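Local coordinates for protein dipeptide Epimerase (Enterococcus faecalis V583, PDB 3K1G) that is an enzyme of the mandelate racemase/muconate lactonizing enzyme family, in the enolase superfamily, with a TIM-barrel-like C-terminal domain, at residues I130-L135 and D318-F323. Residues are numbered along the deposited sequence; the frame is centred on the assembly and turned at random.
Sequences ITDITL and DLDATF. With SER (serine), chain I.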
loop_
_atom_site.group_PDB
_atom_site.type_symbol
_atom_site.label_atom_id
_atom_site.label_comp_id
_atom_site.label_asym_id
_atom_site.label_seq_id
_atom_site.Cartn_x
_atom_site.Cartn_y
_atom_site.Cartn_z
ATOM N N ILE A 130 -3.764 9.523 8.731
ATOM C CA ILE A 130 -3.047 9.033 9.889
ATOM C C ILE A 130 -2.643 7.604 9.607
ATOM O O ILE A 130 -3.488 6.763 9.326
ATOM C CB ILE A 130 -3.941 9.071 11.137
ATOM C CG1 ILE A 130 -4.443 10.499 11.352
ATOM C CG2 ILE A 130 -3.167 8.585 12.348
ATOM C CD1 ILE A 130 -5.405 10.641 12.498
ATOM N N THR A 131 -1.352 7.320 9.673
ATOM C CA THR A 131 -0.901 5.969 9.400
ATOM C C THR A 131 -0.361 5.243 10.617
ATOM O O THR A 131 0.100 5.852 11.589
ATOM C CB THR A 131 0.214 5.940 8.320
ATOM O OG1 THR A 131 0.611 4.584 8.078
ATOM C CG2 THR A 131 1.428 6.726 8.779
ATOM N N ASP A 132 -0.435 3.924 10.553
ATOM C CA ASP A 132 0.115 3.098 11.604
ATOM C C ASP A 132 1.591 3.016 11.219
ATOM O O ASP A 132 2.059 3.764 10.352
ATOM C CB ASP A 132 -0.516 1.692 11.575
ATOM C CG ASP A 132 -0.297 0.964 10.245
ATOM O OD1 ASP A 132 0.736 1.225 9.589
ATOM O OD2 ASP A 132 -1.143 0.116 9.864
ATOM N N ILE A 133 2.323 2.129 11.878
ATOM C CA ILE A 133 3.723 1.900 11.563
ATOM C C ILE A 133 3.860 0.408 11.818
ATOM O O ILE A 133 3.303 -0.113 12.786
ATOM C CB ILE A 133 4.675 2.725 12.457
ATOM C CG1 ILE A 133 6.095 2.647 11.891
ATOM C CG2 ILE A 133 4.638 2.218 13.899
ATOM C CD1 ILE A 133 7.060 3.670 12.482
ATOM N N THR A 134 4.567 -0.286 10.936
ATOM C CA THR A 134 4.708 -1.727 11.060
ATOM C C THR A 134 5.914 -2.184 11.874
ATOM O O THR A 134 6.899 -1.454 12.021
ATOM C CB THR A 134 4.764 -2.386 9.657
ATOM O OG1 THR A 134 3.631 -1.963 8.888
ATOM C CG2 THR A 134 4.734 -3.901 9.768
ATOM N N LEU A 135 5.801 -3.389 12.425
ATOM C CA LEU A 135 6.868 -4.004 13.198
ATOM C C LEU A 135 7.146 -5.334 12.521
ATOM O O LEU A 135 6.302 -6.237 12.531
ATOM C CB LEU A 135 6.438 -4.247 14.648
ATOM C CG LEU A 135 6.114 -3.050 15.541
ATOM C CD1 LEU A 135 5.773 -3.557 16.927
ATOM C CD2 LEU A 135 7.292 -2.096 15.605
ATOM N N ASP A 318 -1.736 2.324 6.082
ATOM C CA ASP A 318 -0.479 1.662 6.405
ATOM C C ASP A 318 0.519 2.164 5.360
ATOM O O ASP A 318 0.920 1.436 4.459
ATOM C CB ASP A 318 -0.640 0.139 6.329
ATOM C CG ASP A 318 0.663 -0.597 6.583
ATOM O OD1 ASP A 318 1.505 -0.071 7.341
ATOM O OD2 ASP A 318 0.837 -1.708 6.037
ATOM N N LEU A 319 0.880 3.435 5.492
ATOM C CA LEU A 319 1.804 4.120 4.596
ATOM C C LEU A 319 3.042 4.487 5.400
ATOM O O LEU A 319 3.248 5.645 5.761
ATOM C CB LEU A 319 1.142 5.385 4.042
ATOM C CG LEU A 319 -0.174 5.162 3.290
ATOM C CD1 LEU A 319 -0.757 6.494 2.848
ATOM C CD2 LEU A 319 0.072 4.257 2.100
ATOM N N ASP A 320 3.872 3.484 5.664
ATOM C CA ASP A 320 5.077 3.649 6.467
ATOM C C ASP A 320 6.374 3.318 5.728
ATOM O O ASP A 320 7.426 3.179 6.355
ATOM C CB ASP A 320 4.971 2.747 7.697
ATOM C CG ASP A 320 4.768 1.295 7.325
ATOM O OD1 ASP A 320 4.447 1.026 6.145
ATOM O OD2 ASP A 320 4.916 0.420 8.207
ATOM N N ALA A 321 6.304 3.189 4.408
ATOM C CA ALA A 321 7.493 2.856 3.633
ATOM C C ALA A 321 8.616 3.895 3.767
ATOM O O ALA A 321 9.791 3.530 3.853
ATOM C CB ALA A 321 7.121 2.664 2.158
ATOM N N THR A 322 8.269 5.179 3.809
ATOM C CA THR A 322 9.293 6.218 3.910
ATOM C C THR A 322 9.958 6.325 5.282
ATOM O O THR A 322 10.960 7.032 5.430
ATOM C CB THR A 322 8.735 7.605 3.571
ATOM O OG1 THR A 322 7.927 8.065 4.659
ATOM C CG2 THR A 322 7.903 7.557 2.294
ATOM N N PHE A 323 9.404 5.637 6.277
ATOM C CA PHE A 323 9.954 5.681 7.633
ATOM C C PHE A 323 11.242 4.876 7.753
ATOM O O PHE A 323 12.060 5.123 8.642
ATOM C CB PHE A 323 8.935 5.152 8.652
ATOM C CG PHE A 323 7.625 5.903 8.663
ATOM C CD1 PHE A 323 7.557 7.229 8.242
ATOM C CD2 PHE A 323 6.468 5.289 9.133
ATOM C CE1 PHE A 323 6.359 7.935 8.289
ATOM C CE2 PHE A 323 5.254 5.987 9.185
ATOM C CZ PHE A 323 5.202 7.313 8.763
HETATM N N SER I . 3.770 -1.853 6.031
HETATM C CA SER I . 3.959 -2.267 4.605
HETATM C C SER I . 3.646 -3.746 4.389
HETATM O O SER I . 3.503 -4.511 5.349
HETATM C CB SER I . 5.393 -1.956 4.152
HETATM O OG SER I . 6.348 -2.433 5.085
#
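Asp320 reaches from its loop to strand 128-135, where its carboxylate is held by Thr134. Its CB lies 4.1 Å from both Ile133 CA and Asp132 O, and a chi1 of 57° tucks CG over the backbone, 3.5 Å from the N of the bound serine, turning OD2 to the strand and OD1 to the ligand. OD2 accepts two bonds from Thr134, both tilted out of the carboxylate plane: the backbone N comes from the anti side at 2.8 Å, the hydroxyl OG1 from the syn side. OD1 takes a hydrogen bond from the serine N at 3.0 Å. The same amine donates to Asp318 OD2 at 2.9 Å, so two carboxylates grip it, and Thr134 OG1 is 2.9 Å from this N. Asp318 OD2 also pairs with Lys159, while Asp318 OD1 lies 2.7 Å from Asp132 OD1; Asp132 is in turn salt-bridged to Arg187. Thr131 OG1 accepts from Leu319 N and presumably shares its one proton between Asp132 O and Ala317 O. The methyl branch CG2 of Thr131 meets the edge of the Phe323 ring, 3.8 Å from CZ, and Ile133 CD1 lies obliquely against Phe323 CD2. Asp318 and Asp320 form the Asp-x-Asp motif after the eighth strand, as in related dipeptide epimerases, at the C-terminal mouth of the barrel.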